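Local coordinates for protein giardin subunit alpha-1 (Giardia intestinalis, PDB 4EVF) that binds calcium and, in a calcium-dependent way, phospholipids such as phosphatidylserine, as an annexin involved in attachment of the parasite to the intestinal mucosa, at residues 138-151 / 173-185. Residues are numbered along the deposited sequence; the frame is centred on the assembly and turned at random.
Sequences LLMEKWMAHERVSR and YLIDFFGTVPSAE
Arg148 NH1 donates to two carbonyls, Val181 O at 2.7 Å and Phe178 O at 2.9 Å, fastening the connector after helix 138-145, between the predicted second and third repeats of this all-helical annexin fold, onto segment 173-185. Its chain bends at chi2 (-84°), and Gly179 O sits over the centre of one guanidinium face, 3.3 Å above its plane; arginine suits this place because one flat cation can meet several backbone carbonyls, two by hydrogen bonds and one by its face. NH2 meanwhile lies over one face of the Trp143 ring. Next along, Val149 N donates to Thr180 O. Glu185, near the start of helix 183-196, spends both oxygens on the connector through their syn lone pairs: OE1 takes Arg151 N and OE2 the hydroxyl of Ser150. Arg151 crosses Val181 at about a right angle and sets its guanidinium face against the edge of Phe177, with Glu158 as salt-bridge partner of NE and a long salt bridge from NH1 to Asp176 OD2. Helices 138-145 and 173-180 pack at 29°, their axes 8.5 Å apart. Lys142 is a knob among Ile175, Asp176, Gly179 and Thr180, where Gly179, lacking a side chain, admits Lys142 CG. Beside it, Leu139 CD1 reaches 3.4 Å from Gly179 N.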
ATOM      1  N   LEU A 138     -15.153  -9.460  -6.860  1.00 17.08           N
ATOM      2  CA  LEU A 138     -16.001  -8.477  -7.527  1.00 19.95           C
ATOM      3  C   LEU A 138     -15.655  -7.052  -7.089  1.00 17.97           C
ATOM      4  O   LEU A 138     -15.636  -6.127  -7.910  1.00 21.64           O
ATOM      5  CB  LEU A 138     -17.477  -8.778  -7.252  1.00 21.09           C
ATOM      6  CG  LEU A 138     -18.050 -10.102  -7.778  1.00 21.09           C
ATOM      7  CD1 LEU A 138     -19.489 -10.265  -7.344  1.00 24.27           C
ATOM      8  CD2 LEU A 138     -17.942 -10.162  -9.296  1.00 24.41           C
ATOM      9  N   LEU A 139     -15.393  -6.870  -5.798  1.00 18.68           N
ATOM     10  CA  LEU A 139     -14.966  -5.561  -5.302  1.00 20.28           C
ATOM     11  C   LEU A 139     -13.618  -5.158  -5.878  1.00 19.72           C
ATOM     12  O   LEU A 139     -13.432  -3.997  -6.243  1.00 21.48           O
ATOM     13  CB  LEU A 139     -14.943  -5.506  -3.768  1.00 17.18           C
ATOM     14  CG  LEU A 139     -14.552  -4.162  -3.130  1.00 17.26           C
ATOM     15  CD1 LEU A 139     -15.455  -3.007  -3.561  1.00 16.79           C
ATOM     16  CD2 LEU A 139     -14.567  -4.293  -1.604  1.00 16.91           C
ATOM     17  N   MET A 140     -12.676  -6.098  -5.964  1.00 18.36           N
ATOM     18  CA  MET A 140     -11.352  -5.760  -6.495  1.00 21.78           C
ATOM     19  C   MET A 140     -11.408  -5.371  -7.969  1.00 19.08           C
ATOM     20  O   MET A 140     -10.705  -4.453  -8.409  1.00 19.75           O
ATOM     21  CB  MET A 140     -10.329  -6.880  -6.267  1.00 16.44           C
ATOM     22  CG  MET A 140      -9.809  -6.911  -4.830  1.00 19.89           C
ATOM     23  SD  MET A 140      -8.399  -8.024  -4.628  1.00 24.03           S
ATOM     24  CE  MET A 140      -8.268  -8.077  -2.833  1.00 16.26           C
ATOM     25  N   GLU A 141     -12.261  -6.049  -8.721  1.00 20.63           N
ATOM     26  CA  GLU A 141     -12.466  -5.705 -10.128  1.00 24.48           C
ATOM     27  C   GLU A 141     -12.948  -4.261 -10.273  1.00 23.68           C
ATOM     28  O   GLU A 141     -12.429  -3.494 -11.085  1.00 23.66           O
ATOM     29  CB  GLU A 141     -13.488  -6.641 -10.768  1.00 24.34           C
ATOM     30  CG  GLU A 141     -13.681  -6.377 -12.248  1.00 28.07           C
ATOM     31  CD  GLU A 141     -14.629  -7.355 -12.896  1.00 28.69           C
ATOM     32  OE1 GLU A 141     -15.508  -7.897 -12.197  1.00 28.91           O
ATOM     33  OE2 GLU A 141     -14.491  -7.581 -14.111  1.00 32.79           O
ATOM     34  N   LYS A 142     -13.947  -3.899  -9.482  1.00 19.50           N
ATOM     35  CA  LYS A 142     -14.514  -2.554  -9.546  1.00 25.33           C
ATOM     36  C   LYS A 142     -13.546  -1.515  -8.969  1.00 24.26           C
ATOM     37  O   LYS A 142     -13.467  -0.385  -9.437  1.00 24.47           O
ATOM     38  CB  LYS A 142     -15.844  -2.525  -8.799  1.00 24.85           C
ATOM     39  CG  LYS A 142     -16.625  -1.235  -8.952  1.00 30.74           C
ATOM     40  CD  LYS A 142     -18.030  -1.519  -9.448  1.00 30.71           C
ATOM     41  CE  LYS A 142     -18.685  -2.590  -8.609  1.00 25.96           C
ATOM     42  NZ  LYS A 142     -19.990  -2.999  -9.191  1.00 29.25           N
ATOM     43  N   TRP A 143     -12.795  -1.916  -7.950  1.00 20.60           N
ATOM     44  CA  TRP A 143     -11.774  -1.052  -7.376  1.00 19.75           C
ATOM     45  C   TRP A 143     -10.732  -0.651  -8.414  1.00 20.74           C
ATOM     46  O   TRP A 143     -10.358   0.523  -8.516  1.00 18.01           O
ATOM     47  CB  TRP A 143     -11.077  -1.755  -6.217  1.00 19.84           C
ATOM     48  CG  TRP A 143     -10.292  -0.834  -5.355  1.00 17.12           C
ATOM     49  CD1 TRP A 143      -8.992  -0.449  -5.526  1.00 16.19           C
ATOM     50  CD2 TRP A 143     -10.751  -0.193  -4.166  1.00 13.13           C
ATOM     51  NE1 TRP A 143      -8.619   0.403  -4.513  1.00 16.94           N
ATOM     52  CE2 TRP A 143      -9.682   0.572  -3.664  1.00 17.62           C
ATOM     53  CE3 TRP A 143     -11.972  -0.181  -3.483  1.00 18.53           C
ATOM     54  CZ2 TRP A 143      -9.795   1.342  -2.495  1.00 15.01           C
ATOM     55  CZ3 TRP A 143     -12.081   0.575  -2.326  1.00 15.64           C
ATOM     56  CH2 TRP A 143     -11.000   1.325  -1.845  1.00 16.21           C
ATOM     57  N   MET A 144     -10.263  -1.630  -9.179  1.00 17.60           N
ATOM     58  CA  MET A 144      -9.223  -1.389 -10.182  1.00 20.17           C
ATOM     59  C   MET A 144      -9.663  -0.394 -11.256  1.00 21.87           C
ATOM     60  O   MET A 144      -8.825   0.280 -11.869  1.00 23.62           O
ATOM     61  CB  MET A 144      -8.761  -2.713 -10.809  1.00 23.86           C
ATOM     62  CG  MET A 144      -7.911  -3.558  -9.854  1.00 18.45           C
ATOM     63  SD  MET A 144      -7.423  -5.191 -10.422  1.00 26.49           S
ATOM     64  CE  MET A 144      -6.436  -4.867 -11.869  1.00 34.38           C
ATOM     65  N   ALA A 145     -10.970  -0.291 -11.475  1.00 22.36           N
ATOM     66  CA  ALA A 145     -11.504   0.632 -12.480  1.00 24.68           C
ATOM     67  C   ALA A 145     -11.287   2.087 -12.071  1.00 26.78           C
ATOM     68  O   ALA A 145     -11.235   2.981 -12.919  1.00 28.73           O
ATOM     69  CB  ALA A 145     -12.989   0.360 -12.724  1.00 26.32           C
ATOM     70  N   HIS A 146     -11.153   2.324 -10.769  1.00 23.81           N
ATOM     71  CA  HIS A 146     -10.998   3.680 -10.256  1.00 22.67           C
ATOM     72  C   HIS A 146     -11.989   4.650 -10.908  1.00 28.31           C
ATOM     73  O   HIS A 146     -11.622   5.752 -11.335  1.00 27.53           O
ATOM     74  CB  HIS A 146      -9.552   4.162 -10.404  1.00 25.65           C
ATOM     75  CG  HIS A 146      -8.602   3.495  -9.458  1.00 24.20           C
ATOM     76  ND1 HIS A 146      -8.526   3.830  -8.123  1.00 28.00           N
ATOM     77  CD2 HIS A 146      -7.716   2.490  -9.641  1.00 24.91           C
ATOM     78  CE1 HIS A 146      -7.625   3.069  -7.528  1.00 24.74           C
ATOM     79  NE2 HIS A 146      -7.118   2.247  -8.427  1.00 25.00           N
ATOM     80  N   GLU A 147     -13.250   4.223 -10.984  1.00 31.99           N
ATOM     81  CA  GLU A 147     -14.342   5.078 -11.452  1.00 31.34           C
ATOM     82  C   GLU A 147     -15.233   5.427 -10.269  1.00 28.10           C
ATOM     83  O   GLU A 147     -16.190   4.714  -9.972  1.00 26.31           O
ATOM     84  CB  GLU A 147     -15.184   4.362 -12.508  1.00 32.23           C
ATOM     85  CG  GLU A 147     -14.486   4.100 -13.837  1.00 38.95           C
ATOM     86  CD  GLU A 147     -15.266   3.119 -14.700  1.00 47.38           C
ATOM     87  OE1 GLU A 147     -16.349   2.675 -14.257  1.00 47.59           O
ATOM     88  OE2 GLU A 147     -14.799   2.785 -15.812  1.00 51.22           O
ATOM     89  N   ARG A 148     -14.913   6.517  -9.588  1.00 27.76           N
ATOM     90  CA  ARG A 148     -15.673   6.915  -8.418  1.00 27.29           C
ATOM     91  C   ARG A 148     -16.808   7.832  -8.860  1.00 31.81           C
ATOM     92  O   ARG A 148     -16.630   8.671  -9.743  1.00 30.55           O
ATOM     93  CB  ARG A 148     -14.770   7.621  -7.408  1.00 25.76           C
ATOM     94  CG  ARG A 148     -13.615   6.766  -6.891  1.00 28.71           C
ATOM     95  CD  ARG A 148     -14.049   5.872  -5.744  1.00 27.23           C
ATOM     96  NE  ARG A 148     -13.260   4.644  -5.670  1.00 29.53           N
ATOM     97  CZ  ARG A 148     -13.496   3.647  -4.814  1.00 21.51           C
ATOM     98  NH1 ARG A 148     -14.495   3.725  -3.947  1.00 16.34           N
ATOM     99  NH2 ARG A 148     -12.728   2.566  -4.831  1.00 22.74           N
ATOM    100  N   VAL A 149     -17.975   7.660  -8.248  1.00 26.83           N
ATOM    101  CA  VAL A 149     -19.181   8.366  -8.669  1.00 29.80           C
ATOM    102  C   VAL A 149     -19.857   8.960  -7.451  1.00 30.74           C
ATOM    103  O   VAL A 149     -20.181   8.246  -6.497  1.00 26.45           O
ATOM    104  CB  VAL A 149     -20.174   7.406  -9.361  1.00 30.42           C
ATOM    105  CG1 VAL A 149     -21.533   8.072  -9.543  1.00 31.11           C
ATOM    106  CG2 VAL A 149     -19.618   6.918 -10.700  1.00 34.22           C
ATOM    107  N   SER A 150     -20.068  10.268  -7.474  1.00 28.32           N
ATOM    108  CA  SER A 150     -20.707  10.933  -6.357  1.00 27.08           C
ATOM    109  C   SER A 150     -22.026  10.261  -6.018  1.00 27.33           C
ATOM    110  O   SER A 150     -22.756   9.804  -6.901  1.00 24.79           O
ATOM    111  CB  SER A 150     -20.940  12.411  -6.668  1.00 33.29           C
ATOM    112  OG  SER A 150     -21.639  13.024  -5.602  1.00 31.51           O
ATOM    113  N   ARG A 151     -22.330  10.189  -4.730  1.00 28.10           N
ATOM    114  CA  ARG A 151     -23.560   9.539  -4.293  1.00 30.10           C
ATOM    115  C   ARG A 151     -24.743  10.502  -4.157  1.00 34.21           C
ATOM    116  O   ARG A 151     -24.578  11.649  -3.744  1.00 29.37           O
ATOM    117  CB  ARG A 151     -23.308   8.718  -3.029  1.00 29.52           C
ATOM    118  CG  ARG A 151     -22.332   7.592  -3.337  1.00 25.48           C
ATOM    119  CD  ARG A 151     -22.423   6.446  -2.407  1.00 26.47           C
ATOM    120  NE  ARG A 151     -23.672   5.696  -2.499  1.00 28.20           N
ATOM    121  CZ  ARG A 151     -23.906   4.689  -3.340  1.00 25.41           C
ATOM    122  NH1 ARG A 151     -23.000   4.322  -4.236  1.00 24.32           N
ATOM    123  NH2 ARG A 151     -25.068   4.061  -3.299  1.00 25.78           N
ATOM    124  N   TYR A 173     -25.250  -4.181  -3.579  1.00 21.15           N
ATOM    125  CA  TYR A 173     -25.184  -2.761  -3.203  1.00 22.48           C
ATOM    126  C   TYR A 173     -23.855  -2.469  -2.509  1.00 21.24           C
ATOM    127  O   TYR A 173     -23.252  -1.405  -2.691  1.00 22.16           O
ATOM    128  CB  TYR A 173     -26.347  -2.417  -2.268  1.00 22.54           C
ATOM    129  CG  TYR A 173     -26.488  -0.951  -1.914  1.00 27.09           C
ATOM    130  CD1 TYR A 173     -27.433  -0.156  -2.551  1.00 23.23           C
ATOM    131  CD2 TYR A 173     -25.697  -0.368  -0.928  1.00 23.97           C
ATOM    132  CE1 TYR A 173     -27.575   1.173  -2.236  1.00 26.40           C
ATOM    133  CE2 TYR A 173     -25.826   0.971  -0.604  1.00 25.99           C
ATOM    134  CZ  TYR A 173     -26.772   1.738  -1.270  1.00 28.24           C
ATOM    135  OH  TYR A 173     -26.924   3.066  -0.964  1.00 25.91           O
ATOM    136  N   LEU A 174     -23.410  -3.424  -1.699  1.00 18.89           N
ATOM    137  CA  LEU A 174     -22.165  -3.293  -0.955  1.00 15.10           C
ATOM    138  C   LEU A 174     -20.953  -3.196  -1.881  1.00 17.47           C
ATOM    139  O   LEU A 174     -20.074  -2.350  -1.683  1.00 18.21           O
ATOM    140  CB  LEU A 174     -22.016  -4.469  -0.008  1.00 22.13           C
ATOM    141  CG  LEU A 174     -22.484  -4.325   1.441  1.00 20.84           C
ATOM    142  CD1 LEU A 174     -23.523  -3.254   1.674  1.00 22.94           C
ATOM    143  CD2 LEU A 174     -22.922  -5.700   1.997  1.00 25.18           C
ATOM    144  N   ILE A 175     -20.913  -4.063  -2.889  1.00 18.31           N
ATOM    145  CA  ILE A 175     -19.790  -4.115  -3.815  1.00 19.41           C
ATOM    146  C   ILE A 175     -19.722  -2.817  -4.618  1.00 22.06           C
ATOM    147  O   ILE A 175     -18.656  -2.231  -4.800  1.00 19.51           O
ATOM    148  CB  ILE A 175     -19.904  -5.337  -4.746  1.00 19.95           C
ATOM    149  CG1 ILE A 175     -19.736  -6.633  -3.942  1.00 19.14           C
ATOM    150  CG2 ILE A 175     -18.872  -5.281  -5.848  1.00 23.59           C
ATOM    151  CD1 ILE A 175     -20.249  -7.872  -4.660  1.00 24.54           C
ATOM    152  N   ASP A 176     -20.875  -2.372  -5.090  1.00 21.18           N
ATOM    153  CA  ASP A 176     -20.954  -1.138  -5.854  1.00 24.07           C
ATOM    154  C   ASP A 176     -20.634   0.063  -4.968  1.00 21.23           C
ATOM    155  O   ASP A 176     -19.934   0.968  -5.386  1.00 18.24           O
ATOM    156  CB  ASP A 176     -22.347  -0.987  -6.466  1.00 23.46           C
ATOM    157  CG  ASP A 176     -22.507   0.314  -7.206  1.00 26.14           C
ATOM    158  OD1 ASP A 176     -22.087   0.369  -8.380  1.00 30.05           O
ATOM    159  OD2 ASP A 176     -23.035   1.280  -6.609  1.00 30.75           O
ATOM    160  N   PHE A 177     -21.141   0.070  -3.738  1.00 18.43           N
ATOM    161  CA  PHE A 177     -20.878   1.192  -2.845  1.00 20.47           C
ATOM    162  C   PHE A 177     -19.391   1.356  -2.526  1.00 20.86           C
ATOM    163  O   PHE A 177     -18.811   2.413  -2.748  1.00 16.26           O
ATOM    164  CB  PHE A 177     -21.664   1.075  -1.536  1.00 19.61           C
ATOM    165  CG  PHE A 177     -21.333   2.154  -0.549  1.00 19.70           C
ATOM    166  CD1 PHE A 177     -20.316   1.973   0.380  1.00 18.69           C
ATOM    167  CD2 PHE A 177     -22.008   3.368  -0.576  1.00 17.57           C
ATOM    168  CE1 PHE A 177     -19.999   2.976   1.278  1.00 21.44           C
ATOM    169  CE2 PHE A 177     -21.707   4.354   0.323  1.00 17.74           C
ATOM    170  CZ  PHE A 177     -20.699   4.175   1.246  1.00 17.79           C
ATOM    171  N   PHE A 178     -18.775   0.310  -1.988  1.00 20.39           N
ATOM    172  CA  PHE A 178     -17.360   0.392  -1.651  1.00 19.95           C
ATOM    173  C   PHE A 178     -16.477   0.561  -2.895  1.00 17.17           C
ATOM    174  O   PHE A 178     -15.430   1.203  -2.833  1.00 16.07           O
ATOM    175  CB  PHE A 178     -16.940  -0.804  -0.784  1.00 16.50           C
ATOM    176  CG  PHE A 178     -17.427  -0.700   0.630  1.00 16.02           C
ATOM    177  CD1 PHE A 178     -16.708   0.026   1.563  1.00 18.76           C
ATOM    178  CD2 PHE A 178     -18.620  -1.289   1.017  1.00 15.75           C
ATOM    179  CE1 PHE A 178     -17.158   0.152   2.866  1.00 20.09           C
ATOM    180  CE2 PHE A 178     -19.082  -1.160   2.304  1.00 17.89           C
ATOM    181  CZ  PHE A 178     -18.347  -0.446   3.238  1.00 20.81           C
ATOM    182  N   GLY A 179     -16.919   0.021  -4.028  1.00 18.65           N
ATOM    183  CA  GLY A 179     -16.160   0.141  -5.260  1.00 17.05           C
ATOM    184  C   GLY A 179     -16.249   1.472  -6.001  1.00 21.23           C
ATOM    185  O   GLY A 179     -15.402   1.750  -6.862  1.00 21.40           O
ATOM    186  N   THR A 180     -17.245   2.303  -5.679  1.00 20.72           N
ATOM    187  CA  THR A 180     -17.454   3.551  -6.434  1.00 22.46           C
ATOM    188  C   THR A 180     -17.631   4.828  -5.602  1.00 24.12           C
ATOM    189  O   THR A 180     -17.665   5.938  -6.155  1.00 21.74           O
ATOM    190  CB  THR A 180     -18.672   3.447  -7.407  1.00 24.43           C
ATOM    191  OG1 THR A 180     -19.882   3.278  -6.660  1.00 19.04           O
ATOM    192  CG2 THR A 180     -18.513   2.282  -8.387  1.00 25.34           C
ATOM    193  N   VAL A 181     -17.776   4.695  -4.291  1.00 17.53           N
ATOM    194  CA  VAL A 181     -17.954   5.878  -3.461  1.00 21.20           C
ATOM    195  C   VAL A 181     -16.650   6.671  -3.407  1.00 20.73           C
ATOM    196  O   VAL A 181     -15.576   6.094  -3.256  1.00 21.55           O
ATOM    197  CB  VAL A 181     -18.429   5.537  -2.027  1.00 19.71           C
ATOM    198  CG1 VAL A 181     -17.315   4.872  -1.236  1.00 16.61           C
ATOM    199  CG2 VAL A 181     -18.896   6.792  -1.315  1.00 20.11           C
ATOM    200  N   PRO A 182     -16.738   8.001  -3.557  1.00 20.74           N
ATOM    201  CA  PRO A 182     -15.530   8.820  -3.438  1.00 23.10           C
ATOM    202  C   PRO A 182     -15.089   8.866  -1.986  1.00 20.31           C
ATOM    203  O   PRO A 182     -15.937   8.852  -1.103  1.00 19.49           O
ATOM    204  CB  PRO A 182     -15.991  10.208  -3.917  1.00 24.52           C
ATOM    205  CG  PRO A 182     -17.221   9.937  -4.764  1.00 25.20           C
ATOM    206  CD  PRO A 182     -17.887   8.772  -4.070  1.00 21.89           C
ATOM    207  N   SER A 183     -13.782   8.891  -1.741  1.00 20.53           N
ATOM    208  CA  SER A 183     -13.274   8.923  -0.379  1.00 21.73           C
ATOM    209  C   SER A 183     -13.807  10.118   0.395  1.00 24.89           C
ATOM    210  O   SER A 183     -14.166  10.005   1.570  1.00 20.51           O
ATOM    211  CB  SER A 183     -11.745   8.962  -0.373  1.00 29.53           C
ATOM    212  OG  SER A 183     -11.209   7.791  -0.955  1.00 33.50           O
ATOM    213  N   ALA A 184     -13.848  11.275  -0.266  1.00 22.63           N
ATOM    214  CA  ALA A 184     -14.267  12.493   0.410  1.00 25.82           C
ATOM    215  C   ALA A 184     -15.670  12.347   0.991  1.00 23.69           C
ATOM    216  O   ALA A 184     -15.978  12.950   2.006  1.00 22.51           O
ATOM    217  CB  ALA A 184     -14.191  13.686  -0.537  1.00 26.09           C
ATOM    218  N   GLU A 185     -16.507  11.541   0.338  1.00 22.03           N
ATOM    219  CA  GLU A 185     -17.882  11.320   0.784  1.00 19.72           C
ATOM    220  C   GLU A 185     -17.941  10.207   1.808  1.00 24.75           C
ATOM    221  O   GLU A 185     -18.781  10.210   2.712  1.00 24.85           O
ATOM    222  CB  GLU A 185     -18.774  10.962  -0.410  1.00 22.97           C
ATOM    223  CG  GLU A 185     -18.710  11.980  -1.543  1.00 27.65           C
ATOM    224  CD  GLU A 185     -19.850  11.847  -2.536  1.00 32.49           C
ATOM    225  OE1 GLU A 185     -20.491  10.766  -2.586  1.00 30.29           O
ATOM    226  OE2 GLU A 185     -20.113  12.833  -3.264  1.00 28.17           O
TER
HETATM  227  O   HOH W   1     -14.091   2.107  -9.297  1.00 25.46           O
HETATM  228  O   HOH W   2     -21.000   5.739  -5.979  1.00 20.56           O
HETATM  229  O   HOH W   3     -24.349   1.118  -4.327  1.00 26.14           O